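PDB 6M4B: membrane-bound protease PH1510 from Pyrococcus horikoshii, which cleaves its substrates preferentially near hydrophobic or aromatic residues, acting as a membrane-bound serine protease that can degrade casein and a stomatin homolog in vitro. Local coordinates for residues S21-Y24 / D25-D28; R29-T32 / I33-D37; Y128-A131 / Y132-L136; A144-A147 / E148-I151. The protein carries 1 engineered substitution. All coordinates share one frame; numbering follows the deposited sequence.

Interaction 1 of 4, residues S21-Y24 / D25-D28; sequences SYTY and DQFD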
loop_
_atom_site.group_PDB
_atom_site.type_symbol
_atom_site.label_atom_id
_atom_site.label_comp_id
_atom_site.label_asym_id
_atom_site.label_seq_id
_atom_site.Cartn_x
_atom_site.Cartn_y
_atom_site.Cartn_z
ATOM N N SER A 21 -9.474 12.463 7.198
ATOM C CA SER A 21 -10.431 11.494 6.588
ATOM C C SER A 21 -11.343 12.163 5.575
ATOM O O SER A 21 -11.795 11.528 4.629
ATOM C CB SER A 21 -11.376 10.866 7.642
ATOM O OG SER A 21 -10.856 10.975 8.943
ATOM N N TYR A 22 -11.696 13.415 5.842
ATOM C CA TYR A 22 -12.545 14.163 4.944
ATOM C C TYR A 22 -11.794 14.406 3.631
ATOM O O TYR A 22 -12.381 14.254 2.556
ATOM C CB TYR A 22 -13.041 15.472 5.613
ATOM C CG TYR A 22 -13.902 16.300 4.689
ATOM C CD1 TYR A 22 -15.140 15.809 4.206
ATOM C CD2 TYR A 22 -13.470 17.558 4.248
ATOM C CE1 TYR A 22 -15.920 16.562 3.319
ATOM C CE2 TYR A 22 -14.245 18.318 3.372
ATOM C CZ TYR A 22 -15.461 17.821 2.912
ATOM O OH TYR A 22 -16.182 18.607 2.039
ATOM N N THR A 23 -10.497 14.733 3.707
ATOM C CA THR A 23 -9.625 14.780 2.491
ATOM C C THR A 23 -9.655 13.474 1.709
ATOM O O THR A 23 -9.832 13.492 0.501
ATOM C CB THR A 23 -8.171 15.091 2.817
ATOM O OG1 THR A 23 -8.108 16.034 3.891
ATOM C CG2 THR A 23 -7.461 15.648 1.601
ATOM N N TYR A 24 -9.635 12.337 2.385
ATOM C CA TYR A 24 -9.894 11.087 1.656
ATOM C C TYR A 24 -11.166 11.199 0.845
ATOM O O TYR A 24 -11.130 10.944 -0.345
ATOM C CB TYR A 24 -9.923 9.794 2.524
ATOM C CG TYR A 24 -10.336 8.590 1.693
ATOM C CD1 TYR A 24 -9.442 7.952 0.847
ATOM C CD2 TYR A 24 -11.659 8.124 1.701
ATOM C CE1 TYR A 24 -9.844 6.865 0.050
ATOM C CE2 TYR A 24 -12.065 7.043 0.915
ATOM C CZ TYR A 24 -11.159 6.409 0.091
ATOM O OH TYR A 24 -11.587 5.338 -0.703
ATOM N N ASP A 25 -12.298 11.547 1.482
ATOM C CA ASP A 25 -13.632 11.591 0.779
ATOM C C ASP A 25 -13.604 12.548 -0.433
ATOM O O ASP A 25 -14.186 12.237 -1.471
ATOM C CB ASP A 25 -14.799 12.017 1.694
ATOM C CG ASP A 25 -15.070 11.050 2.816
ATOM O OD1 ASP A 25 -14.954 9.822 2.650
ATOM O OD2 ASP A 25 -15.434 11.538 3.893
ATOM N N GLN A 26 -12.881 13.661 -0.300
ATOM C CA GLN A 26 -12.681 14.590 -1.415
ATOM C C GLN A 26 -11.970 13.906 -2.611
ATOM O O GLN A 26 -12.521 13.901 -3.701
ATOM C CB GLN A 26 -11.909 15.816 -0.987
ATOM C CG GLN A 26 -12.606 16.658 0.081
ATOM C CD GLN A 26 -11.771 17.864 0.460
ATOM O OE1 GLN A 26 -11.079 17.871 1.486
ATOM N NE2 GLN A 26 -11.754 18.860 -0.420
ATOM N N PHE A 27 -10.795 13.293 -2.390
ATOM C CA PHE A 27 -10.105 12.503 -3.441
ATOM C C PHE A 27 -10.992 11.412 -3.957
ATOM O O PHE A 27 -11.034 11.159 -5.175
ATOM C CB PHE A 27 -8.804 11.833 -2.933
ATOM C CG PHE A 27 -7.597 12.730 -2.900
ATOM C CD1 PHE A 27 -6.717 12.759 -3.960
ATOM C CD2 PHE A 27 -7.298 13.485 -1.799
ATOM C CE1 PHE A 27 -5.566 13.532 -3.921
ATOM C CE2 PHE A 27 -6.152 14.276 -1.755
ATOM C CZ PHE A 27 -5.279 14.286 -2.820
ATOM N N ASP A 28 -11.690 10.717 -3.062
ATOM C CA ASP A 28 -12.575 9.630 -3.558
ATOM C C ASP A 28 -13.650 10.178 -4.528
ATOM O O ASP A 28 -13.913 9.583 -5.596
ATOM C CB ASP A 28 -13.243 8.877 -2.411
ATOM C CG ASP A 28 -14.055 7.682 -2.870
ATOM O OD1 ASP A 28 -13.720 7.021 -3.869
ATOM O OD2 ASP A 28 -15.068 7.366 -2.198
#
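Tyr22 and Gln26, one turn apart near the start of helix 21-36, make a CH-pi contact in the connecting helix of a beta-alpha-beta unit whose strands are 9-16 and 41-47, part of the ClpP/crotonase-like protease domain. Gln26 CG lies over one face of the Tyr22 ring, toward its rim, 4.3 Å from the ring centroid. The ring can reach it because Tyr22 CG stands anti to the backbone N (chi1 178°), beside its own carbonyl carbon. The Gln26 amide is turned only 24° from the ring plane and brings OE1 to 3.7 Å from Tyr22 CD2, a van der Waals approach.

Tyr24 and Asp28 repeat the i to i+4 spacing on another flank of the helix. Asp28 CB sits over a face of the Tyr24 ring, 4.0 Å from CE2, with the carboxylate plane inclined only 21° to the ring. That carboxylate is held from outside: OD1 forms a salt bridge with Arg62 of helix 53-64, a residue that also touches the Tyr24 side chain.

On the buried flank Thr23 and Phe27 extend alongside each other, both packing on Ile15 and Ile59. Methyl CG2 of Thr23 touches Phe27 CE2 at 3.9 Å, while Thr23 OG1 turns back to bond the amide of Thr20. Beneath these pairs run four backbone bonds of the alpha-helical i to i+4 pattern; the shortest joins Asp28 N to Tyr24 O at 2.8 Å. The carbonyl O of Thr23 accepts from Phe27 N and also lies in the plane of the Phe27 ring, at its edge, 3.4 Å from CD2.

Interaction 2 of 4, residues R29-T32 / I33-D37; sequences RYIT and IAEQD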
loop_
_atom_site.group_PDB
_atom_site.type_symbol
_atom_site.label_atom_id
_atom_site.label_comp_id
_atom_site.label_asym_id
_atom_site.label_seq_id
_atom_site.Cartn_x
_atom_site.Cartn_y
_atom_site.Cartn_z
ATOM N N ARG A 29 -14.258 11.298 -4.150
ATOM C CA ARG A 29 -15.368 11.852 -4.938
ATOM C C ARG A 29 -14.850 12.347 -6.286
ATOM O O ARG A 29 -15.368 11.926 -7.326
ATOM C CB ARG A 29 -16.091 12.982 -4.167
ATOM C CG ARG A 29 -17.296 13.605 -4.877
ATOM C CD ARG A 29 -18.015 14.684 -4.001
ATOM N NE ARG A 29 -18.738 15.646 -4.856
ATOM C CZ ARG A 29 -18.219 16.755 -5.404
ATOM N NH1 ARG A 29 -18.995 17.533 -6.158
ATOM N NH2 ARG A 29 -16.946 17.100 -5.219
ATOM N N TYR A 30 -13.815 13.197 -6.253
ATOM C CA TYR A 30 -13.238 13.774 -7.474
ATOM C C TYR A 30 -12.733 12.684 -8.451
ATOM O O TYR A 30 -12.958 12.737 -9.656
ATOM C CB TYR A 30 -12.078 14.708 -7.135
ATOM C CG TYR A 30 -12.432 16.003 -6.433
ATOM C CD1 TYR A 30 -13.512 16.782 -6.848
ATOM C CD2 TYR A 30 -11.647 16.488 -5.381
ATOM C CE1 TYR A 30 -13.816 17.991 -6.219
ATOM C CE2 TYR A 30 -11.936 17.695 -4.749
ATOM C CZ TYR A 30 -13.034 18.445 -5.169
ATOM O OH TYR A 30 -13.343 19.650 -4.556
ATOM N N ILE A 31 -12.048 11.685 -7.929
ATOM C CA ILE A 31 -11.523 10.624 -8.792
ATOM C C ILE A 31 -12.677 9.781 -9.331
ATOM O O ILE A 31 -12.661 9.373 -10.494
ATOM C CB ILE A 31 -10.464 9.763 -8.053
ATOM C CG1 ILE A 31 -9.243 10.607 -7.704
ATOM C CG2 ILE A 31 -10.027 8.573 -8.897
ATOM C CD1 ILE A 31 -8.298 9.987 -6.689
ATOM N N THR A 32 -13.679 9.502 -8.495
ATOM C CA THR A 32 -14.817 8.665 -8.951
ATOM C C THR A 32 -15.544 9.346 -10.115
ATOM O O THR A 32 -15.807 8.728 -11.166
ATOM C CB THR A 32 -15.826 8.335 -7.816
ATOM O OG1 THR A 32 -15.125 7.731 -6.723
ATOM C CG2 THR A 32 -16.861 7.348 -8.315
ATOM N N ILE A 33 -15.791 10.631 -9.956
ATOM C CA ILE A 33 -16.417 11.413 -11.024
ATOM C C ILE A 33 -15.632 11.281 -12.330
ATOM O O ILE A 33 -16.173 10.883 -13.351
ATOM C CB ILE A 33 -16.567 12.897 -10.626
ATOM C CG1 ILE A 33 -17.636 13.032 -9.543
ATOM C CG2 ILE A 33 -16.969 13.731 -11.842
ATOM C CD1 ILE A 33 -17.665 14.384 -8.845
ATOM N N ALA A 34 -14.336 11.578 -12.273
ATOM C CA ALA A 34 -13.497 11.518 -13.451
ATOM C C ALA A 34 -13.453 10.125 -14.075
ATOM O O ALA A 34 -13.397 10.009 -15.297
ATOM C CB ALA A 34 -12.087 11.978 -13.097
ATOM N N GLU A 35 -13.429 9.066 -13.257
ATOM C CA GLU A 35 -13.476 7.658 -13.766
ATOM C C GLU A 35 -14.841 7.367 -14.441
ATOM O O GLU A 35 -14.900 6.826 -15.534
ATOM C CB GLU A 35 -13.330 6.629 -12.616
ATOM C CG GLU A 35 -11.966 6.487 -11.955
ATOM C CD GLU A 35 -11.986 5.585 -10.714
ATOM O OE1 GLU A 35 -12.959 5.617 -9.919
ATOM O OE2 GLU A 35 -10.995 4.864 -10.495
ATOM N N GLN A 36 -15.930 7.750 -13.780
ATOM C CA GLN A 36 -17.277 7.564 -14.359
ATOM C C GLN A 36 -17.440 8.245 -15.702
ATOM O O GLN A 36 -18.090 7.672 -16.562
ATOM C CB GLN A 36 -18.367 8.050 -13.421
ATOM C CG GLN A 36 -18.740 6.994 -12.388
ATOM C CD GLN A 36 -19.460 7.590 -11.185
ATOM O OE1 GLN A 36 -19.801 8.784 -11.171
ATOM N NE2 GLN A 36 -19.729 6.754 -10.185
ATOM N N ASP A 37 -16.816 9.420 -15.900
ATOM C CA ASP A 37 -16.842 10.107 -17.216
ATOM C C ASP A 37 -15.748 9.654 -18.198
ATOM O O ASP A 37 -15.617 10.240 -19.258
ATOM C CB ASP A 37 -16.837 11.636 -17.061
ATOM C CG ASP A 37 -17.943 12.156 -16.099
ATOM O OD1 ASP A 37 -18.858 11.378 -15.728
ATOM O OD2 ASP A 37 -17.910 13.350 -15.718
#
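Arg29 and Ile33 lie side by side on helix 21-36, the helix of a beta-alpha-beta crossover. Arginine CG is anti to the backbone N (chi1 -178°) and the chain stays extended to NE before the guanidinium turns at chi4 (-87°). That turn presents one guanidinium face to Ile33 CD1, whose methyl sits 4.2 Å above the plane, over its centre.

Thr32 and Gln36 meet through methyl and amide: Thr32 CG2 is 3.5 Å from Gln36 NE2. Thr32 OG1 instead bonds Asp28 O, a turn earlier, and Arg62.

With CG beside its backbone N (chi1 -72°), the extended Glu35 chain runs back along the preceding turn, CG 3.3 Å from Ile31 O and CD 4.0 Å from Ile31 CG2. Its carboxylate divides its bonding, OE1 to Arg62 in a salt bridge and OE2 to the backbone N of Lys67. Replacing Glu35 by alanine is likely to leave the Lys67 amide without this acceptor and to take a carboxylate partner from Arg62. Because Arg62 meets Thr32 OG1 and the carboxylates of both Glu35 and Asp28, its charge probably ties this helix to helix 53-64.

Interaction 3 of 4, residues Y128-A131 / Y132-L136; sequences YFIA and YIKSL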
loop_
_atom_site.group_PDB
_atom_site.type_symbol
_atom_site.label_atom_id
_atom_site.label_comp_id
_atom_site.label_asym_id
_atom_site.label_seq_id
_atom_site.Cartn_x
_atom_site.Cartn_y
_atom_site.Cartn_z
ATOM N N TYR A 128 9.414 2.054 9.394
ATOM C CA TYR A 128 8.228 1.677 8.693
ATOM C C TYR A 128 7.865 2.705 7.579
ATOM O O TYR A 128 7.571 2.326 6.444
ATOM C CB TYR A 128 7.094 1.512 9.690
ATOM C CG TYR A 128 5.794 1.209 9.044
ATOM C CD1 TYR A 128 4.973 2.253 8.586
ATOM C CD2 TYR A 128 5.374 -0.076 8.859
ATOM C CE1 TYR A 128 3.798 1.983 7.930
ATOM C CE2 TYR A 128 4.165 -0.364 8.207
ATOM C CZ TYR A 128 3.395 0.661 7.741
ATOM O OH TYR A 128 2.178 0.400 7.160
ATOM N N PHE A 129 7.924 3.974 7.933
ATOM C CA PHE A 129 7.656 5.058 7.020
ATOM C C PHE A 129 8.699 5.189 5.953
ATOM O O PHE A 129 8.345 5.416 4.789
ATOM C CB PHE A 129 7.393 6.391 7.752
ATOM C CG PHE A 129 5.988 6.508 8.236
ATOM C CD1 PHE A 129 4.949 6.623 7.312
ATOM C CD2 PHE A 129 5.664 6.301 9.574
ATOM C CE1 PHE A 129 3.621 6.631 7.732
ATOM C CE2 PHE A 129 4.338 6.299 9.998
ATOM C CZ PHE A 129 3.319 6.469 9.078
ATOM N N ILE A 130 9.946 4.937 6.314
ATOM C CA ILE A 130 11.028 4.877 5.341
ATOM C C ILE A 130 10.778 3.743 4.351
ATOM O O ILE A 130 10.852 3.968 3.144
ATOM C CB ILE A 130 12.400 4.704 5.998
ATOM C CG1 ILE A 130 12.774 5.981 6.776
ATOM C CG2 ILE A 130 13.466 4.405 4.974
ATOM C CD1 ILE A 130 14.001 5.849 7.678
ATOM N N ALA A 131 10.446 2.546 4.828
ATOM C CA ALA A 131 10.141 1.471 3.901
ATOM C C ALA A 131 8.954 1.864 2.987
ATOM O O ALA A 131 9.002 1.604 1.781
ATOM C CB ALA A 131 9.846 0.183 4.633
ATOM N N TYR A 132 7.928 2.513 3.537
ATOM C CA TYR A 132 6.754 2.872 2.729
ATOM C C TYR A 132 7.064 3.951 1.649
ATOM O O TYR A 132 6.758 3.757 0.457
ATOM C CB TYR A 132 5.647 3.319 3.611
ATOM C CG TYR A 132 4.374 3.639 2.931
ATOM C CD1 TYR A 132 3.628 2.646 2.320
ATOM C CD2 TYR A 132 3.867 4.938 2.933
ATOM C CE1 TYR A 132 2.442 2.915 1.683
ATOM C CE2 TYR A 132 2.650 5.220 2.343
ATOM C CZ TYR A 132 1.957 4.243 1.700
ATOM O OH TYR A 132 0.762 4.543 1.116
ATOM N N ILE A 133 7.750 5.016 2.043
ATOM C CA ILE A 133 8.068 6.113 1.124
ATOM C C ILE A 133 9.029 5.655 0.013
ATOM O O ILE A 133 8.834 5.995 -1.155
ATOM C CB ILE A 133 8.588 7.369 1.841
ATOM C CG1 ILE A 133 8.235 8.614 1.011
ATOM C CG2 ILE A 133 10.095 7.298 2.144
ATOM C CD1 ILE A 133 8.611 9.908 1.664
ATOM N N LYS A 134 9.953 4.770 0.357
ATOM C CA LYS A 134 10.861 4.202 -0.617
ATOM C C LYS A 134 10.161 3.300 -1.620
ATOM O O LYS A 134 10.496 3.293 -2.803
ATOM C CB LYS A 134 11.996 3.455 0.054
ATOM C CG LYS A 134 13.074 4.367 0.608
ATOM C CD LYS A 134 14.151 3.601 1.350
ATOM C CE LYS A 134 15.029 2.734 0.450
ATOM N NZ LYS A 134 16.440 3.159 0.468
ATOM N N SER A 135 9.161 2.579 -1.160
ATOM C CA SER A 135 8.389 1.746 -2.006
ATOM C C SER A 135 7.582 2.577 -3.020
ATOM O O SER A 135 7.517 2.170 -4.156
ATOM C CB SER A 135 7.447 0.864 -1.195
ATOM O OG SER A 135 6.320 1.541 -0.661
ATOM N N LEU A 136 6.979 3.703 -2.599
ATOM C CA LEU A 136 6.262 4.561 -3.521
ATOM C C LEU A 136 7.235 5.110 -4.589
ATOM O O LEU A 136 6.916 5.068 -5.767
ATOM C CB LEU A 136 5.535 5.693 -2.799
ATOM C CG LEU A 136 4.520 5.289 -1.713
ATOM C CD1 LEU A 136 3.896 6.539 -1.163
ATOM C CD2 LEU A 136 3.471 4.373 -2.313
#
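Ile130 and Lys134 supply the main apolar contact: the two chains run alongside one another in the same direction, with methyl CG2 of Ile130 3.8 Å from Lys134 CD. The lysine sets out over the preceding turn, CG beside its backbone N (chi1 -78°), then bends at chi3 and chi4, and this bend carries NZ away to a salt bridge with Glu148 of helix 144-152. Its aliphatic part meanwhile rests on the Ile130 carbonyl, CB standing 3.3 Å from that O.

Backbone hydrogen bonds come next. Ile133 N reaches Phe129 O at 2.8 Å, and the other three i to i+4 bonds continue the same alpha-helical ladder. This is helix 123-139 of the ClpP/crotonase-like protease domain, the helix that carries the active-site Lys124 near its start. Phe129 packs on Ala53 and Ile133 lies near Cys106, both assigned to substrate binding.

Side-chain to backbone bonding is the third kind. Ser135 OG, held between backbone N and carbonyl carbon (chi1 75°), donates to Tyr132 O, short at 2.5 Å. Leu136 N bonds the same oxygen, which is thus gripped by two donors. A valine in place of Ser135 would probably cost Tyr132 O the hydroxyl donor, leaving it Leu136 N alone of the two. At the dimer interface Ser135 packs on Ser135 of the second subunit, while Tyr128 and Tyr132 both pack on its Glu139.

Interaction 4 of 4, residues A144-A147 / E148-I151; sequences ATIA and EEFI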
loop_
_atom_site.group_PDB
_atom_site.type_symbol
_atom_site.label_atom_id
_atom_site.label_comp_id
_atom_site.label_asym_id
_atom_site.label_seq_id
_atom_site.Cartn_x
_atom_site.Cartn_y
_atom_site.Cartn_z
ATOM N N ALA A 144 14.453 6.900 -4.799
ATOM C CA ALA A 144 14.179 6.360 -3.463
ATOM C C ALA A 144 15.199 6.808 -2.390
ATOM O O ALA A 144 14.834 6.935 -1.233
ATOM C CB ALA A 144 14.150 4.842 -3.535
ATOM N N THR A 145 16.434 7.128 -2.796
ATOM C CA THR A 145 17.416 7.719 -1.911
ATOM C C THR A 145 16.934 9.080 -1.428
ATOM O O THR A 145 16.880 9.337 -0.212
ATOM C CB THR A 145 18.756 7.863 -2.643
ATOM O OG1 THR A 145 19.223 6.576 -2.996
ATOM C CG2 THR A 145 19.818 8.578 -1.807
ATOM N N ILE A 146 16.519 9.933 -2.369
ATOM C CA ILE A 146 15.968 11.249 -2.019
ATOM C C ILE A 146 14.709 11.100 -1.216
ATOM O O ILE A 146 14.533 11.819 -0.230
ATOM C CB ILE A 146 15.660 12.131 -3.262
ATOM C CG1 ILE A 146 16.979 12.575 -3.905
ATOM C CG2 ILE A 146 14.822 13.359 -2.893
ATOM C CD1 ILE A 146 17.822 13.525 -3.073
ATOM N N ALA A 147 13.843 10.181 -1.615
ATOM C CA ALA A 147 12.594 9.962 -0.861
ATOM C C ALA A 147 12.884 9.622 0.606
ATOM O O ALA A 147 12.221 10.123 1.507
ATOM C CB ALA A 147 11.732 8.877 -1.502
ATOM N N GLU A 148 13.865 8.762 0.828
ATOM C CA GLU A 148 14.296 8.406 2.192
ATOM C C GLU A 148 14.787 9.661 2.924
ATOM O O GLU A 148 14.369 9.929 4.034
ATOM C CB GLU A 148 15.398 7.336 2.167
ATOM C CG GLU A 148 15.859 6.955 3.573
ATOM C CD GLU A 148 16.855 5.787 3.642
ATOM O OE1 GLU A 148 17.465 5.624 4.699
ATOM O OE2 GLU A 148 17.077 5.057 2.678
ATOM N N GLU A 149 15.585 10.484 2.252
ATOM C CA GLU A 149 16.033 11.722 2.876
ATOM C C GLU A 149 14.952 12.700 3.246
ATOM O O GLU A 149 15.138 13.470 4.195
ATOM C CB GLU A 149 17.113 12.394 2.064
ATOM C CG GLU A 149 18.346 11.493 1.844
ATOM C CD GLU A 149 19.403 12.156 0.989
ATOM O OE1 GLU A 149 19.265 13.343 0.699
ATOM O OE2 GLU A 149 20.397 11.519 0.655
ATOM N N PHE A 150 13.813 12.695 2.562
ATOM C CA PHE A 150 12.730 13.527 3.033
ATOM C C PHE A 150 12.428 13.237 4.512
ATOM O O PHE A 150 11.868 14.087 5.203
ATOM C CB PHE A 150 11.408 13.308 2.257
ATOM C CG PHE A 150 11.423 13.699 0.796
ATOM C CD1 PHE A 150 12.268 14.688 0.300
ATOM C CD2 PHE A 150 10.567 13.034 -0.109
ATOM C CE1 PHE A 150 12.253 15.046 -1.035
ATOM C CE2 PHE A 150 10.536 13.390 -1.454
ATOM C CZ PHE A 150 11.365 14.419 -1.916
ATOM N N ILE A 151 12.650 12.000 4.931
ATOM C CA ILE A 151 12.403 11.583 6.289
ATOM C C ILE A 151 13.683 11.782 7.110
ATOM O O ILE A 151 13.652 12.472 8.117
ATOM C CB ILE A 151 11.934 10.095 6.372
ATOM C CG1 ILE A 151 10.515 9.956 5.860
ATOM C CG2 ILE A 151 12.011 9.539 7.797
ATOM C CD1 ILE A 151 10.005 8.536 5.800
#
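Ile146 and Phe150 make the apolar contact of helix 144-152. Methyl CG2 of Ile146 touches the far part of the ring, 3.6 Å from Phe150 CE1 and nearly as close to CZ. The same ring lies against the backbone: Ile146 O stands 3.7 Å above one face, toward the rim. Phe150 CG is beside its own backbone N (chi1 -65°), which tips the ring back over the preceding turn, where CD2 also comes within 3.8 Å of Ala147 CA.

Thr145 and Glu149 run side by side on the more exposed flank. Here contact is between a methyl and a carboxylate oxygen, Thr145 CG2 to Glu149 OE2 at 3.9 Å, while Glu149 OE1 approaches Ile146 CD1.

The backbone sets these spacings. Glu148 N and Glu149 N bond to Ala144 O and Thr145 O in the alpha-helical pattern, but Phe150 N is shared: it bonds Ile146 O with an N-H...O angle of 142° and makes a weak bond to Ala147 O. Ile151 N then donates to Glu148 O, an i to i+3 link, consistent with a tightening toward 3-10 geometry as the helix nears its end.

Farther out, backbone hydrogen bonds join Phe150 to Cys106 and Glu149 to Leu155. The Phe150 side chain is about 9 Å from that of Ala83, the engineered replacement of the nucleophile. The chemistry thus divides by flank: Phe150 and Ile151 pack on the substrate-binding Cys106 and Pro108, Ile146 covers Val167 and Leu157, and Glu148 turns to helix 123-139, where the salt bridge of its OE2 with Lys134 implies a charged tie between the helices.

Interactions 1 and 2 are successive parts of helix 21-36, and both send carboxylates to Arg62 of helix 53-64 while their buried flanks pack apolar groups on the parallel sheet. Interactions 3 and 4 belong to consecutive helices, 123-139 and 144-152, and touch directly: Lys134 NZ meets Glu148 OE2 at 3.0 Å, beside apolar packing such as Ile151 CD1 on the Phe129 backbone. All four are partly buried, but interaction 1 has the most exposed residues and interaction 3 has none. Interaction 3 alone reaches the second subunit, where a serine hydroxyl bonds a helix carbonyl; in interaction 4 an isoleucine-phenylalanine pair dominates. Interaction 2 is remote from the catalytic and substrate-binding residues, which interactions 3 and 4 border.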